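Local coordinates for rhamnose ABC transporter, periplasmic rhamnose-binding protein (Kribbella flavida, PDB 4KVF) that probably binds a sugar, likely rhamnose, outside the cell and hands it to an ABC transporter for import, at residues K73-N78 and V86-T91. Numbering follows the deposited sequence.
Sequences KLVGPN and VSYINT
Tyr88 CG stands anti to the carbonyl carbon of its own residue (chi1 -66°), and with chi2 at -79° the ring leaves the helix lying flat along the extended backbone of Val75-Pro77. One ring face is laid on Gly76, whose CA sits 3.8 Å from the ring centroid and 13° off the normal, a CH-pi contact made by main chain. The peptide that follows continues beneath the phenol end, with Gly76 C 3.3 Å from Tyr88 CZ. The backbone at Gly76 is one in which a CB would run into the carbonyl oxygen of Val75, a shape that suits a residue without a side chain. The Pro77 ring crosses the tyrosine obliquely and brings CD to 3.6 Å from Tyr88 CE2, while Tyr88 OH lies 3.1 Å from Pro77 CA, at the backbone side of the same ring. Toward the strand, Val75 CB approaches Tyr88 CD1 at 4.2 Å, and the valine also touches Leu92 one helical turn further on. Cutting Tyr88 back to an alanine would remove the ring, and the Gly76-Pro77 backbone is likely to lose its aromatic cover, with a gap opened between loop and helix. Within the helix, Ser87 O accepts both Thr91 N and Thr91 OG1 (2.9 Å for the hydroxyl), from opposite faces of its carbonyl plane. Backbone hydrogen bonds of Val75 with Tyr44 and of Pro77, through its carbonyl oxygen, with Leu49 tie the loop to its other neighbours. The arrangement packs the loop leaving edge strand 71-74 against helix 85-94, beside the parallel sheet of one alpha/beta lobe in the two-lobed periplasmic binding protein fold.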
# COMPACT_ATOMS: atom_id res chain seq x y z
N LYS A 73 -21.10 2.92 4.05
CA LYS A 73 -21.42 3.74 2.89
C LYS A 73 -20.16 3.96 2.04
O LYS A 73 -19.06 4.11 2.57
CB LYS A 73 -22.00 5.08 3.34
CG LYS A 73 -22.20 6.09 2.23
CD LYS A 73 -22.99 7.29 2.74
CE LYS A 73 -24.44 7.25 2.27
NZ LYS A 73 -24.63 7.87 0.92
N LEU A 74 -20.33 3.94 0.72
CA LEU A 74 -19.24 4.19 -0.21
C LEU A 74 -19.65 5.36 -1.09
O LEU A 74 -20.72 5.34 -1.70
CB LEU A 74 -18.98 2.95 -1.08
CG LEU A 74 -17.89 3.01 -2.17
CD1 LEU A 74 -16.50 3.22 -1.56
CD2 LEU A 74 -17.90 1.77 -3.05
N VAL A 75 -18.80 6.39 -1.15
CA VAL A 75 -19.00 7.51 -2.06
C VAL A 75 -17.68 7.82 -2.76
O VAL A 75 -16.63 7.36 -2.33
CB VAL A 75 -19.48 8.80 -1.32
CG1 VAL A 75 -20.79 8.55 -0.54
CG2 VAL A 75 -18.39 9.32 -0.40
N GLY A 76 -17.75 8.60 -3.83
CA GLY A 76 -16.53 9.04 -4.49
C GLY A 76 -16.69 9.35 -5.97
O GLY A 76 -17.68 8.97 -6.60
N PRO A 77 -15.70 10.06 -6.53
CA PRO A 77 -15.73 10.47 -7.93
C PRO A 77 -15.45 9.25 -8.79
O PRO A 77 -14.84 8.30 -8.29
CB PRO A 77 -14.57 11.46 -8.03
CG PRO A 77 -13.58 10.96 -7.03
CD PRO A 77 -14.42 10.42 -5.87
N ASN A 78 -15.89 9.24 -10.04
CA ASN A 78 -15.46 8.16 -10.92
C ASN A 78 -14.41 8.64 -11.92
O ASN A 78 -14.01 9.81 -11.91
CB ASN A 78 -16.63 7.46 -11.62
CG ASN A 78 -16.40 5.97 -11.77
OD1 ASN A 78 -15.26 5.50 -11.81
ND2 ASN A 78 -17.49 5.20 -11.85
N VAL A 86 -13.48 17.31 -1.76
CA VAL A 86 -14.13 18.18 -0.79
C VAL A 86 -15.67 18.09 -0.89
O VAL A 86 -16.36 18.04 0.14
CB VAL A 86 -13.61 19.63 -0.93
CG1 VAL A 86 -14.42 20.62 -0.08
CG2 VAL A 86 -12.14 19.67 -0.56
N SER A 87 -16.19 18.02 -2.11
CA SER A 87 -17.64 17.94 -2.32
C SER A 87 -18.19 16.69 -1.65
O SER A 87 -19.25 16.71 -1.01
CB SER A 87 -18.00 17.97 -3.81
OG SER A 87 -17.47 16.83 -4.48
N TYR A 88 -17.44 15.59 -1.77
CA TYR A 88 -17.86 14.34 -1.14
C TYR A 88 -17.75 14.39 0.38
O TYR A 88 -18.63 13.90 1.08
CB TYR A 88 -17.07 13.15 -1.71
CG TYR A 88 -17.38 12.87 -3.17
CD1 TYR A 88 -18.54 12.19 -3.54
CD2 TYR A 88 -16.54 13.32 -4.18
CE1 TYR A 88 -18.83 11.96 -4.88
CE2 TYR A 88 -16.84 13.10 -5.52
CZ TYR A 88 -17.98 12.41 -5.86
OH TYR A 88 -18.26 12.18 -7.18
N ILE A 89 -16.67 14.97 0.90
CA ILE A 89 -16.51 15.07 2.35
C ILE A 89 -17.67 15.90 2.95
O ILE A 89 -18.22 15.56 3.99
CB ILE A 89 -15.17 15.74 2.71
CG1 ILE A 89 -14.01 14.81 2.33
CG2 ILE A 89 -15.14 16.09 4.23
CD1 ILE A 89 -12.66 15.50 2.29
N ASN A 90 -18.01 16.98 2.26
CA ASN A 90 -19.09 17.85 2.72
C ASN A 90 -20.42 17.11 2.74
O ASN A 90 -21.25 17.31 3.65
CB ASN A 90 -19.18 19.11 1.85
CG ASN A 90 -18.08 20.12 2.17
OD1 ASN A 90 -17.58 20.16 3.30
ND2 ASN A 90 -17.70 20.93 1.19
N THR A 91 -20.63 16.26 1.74
CA THR A 91 -21.83 15.43 1.71
C THR A 91 -21.86 14.48 2.91
O THR A 91 -22.88 14.35 3.57
CB THR A 91 -21.90 14.59 0.43
OG1 THR A 91 -21.88 15.47 -0.71
CG2 THR A 91 -23.18 13.76 0.41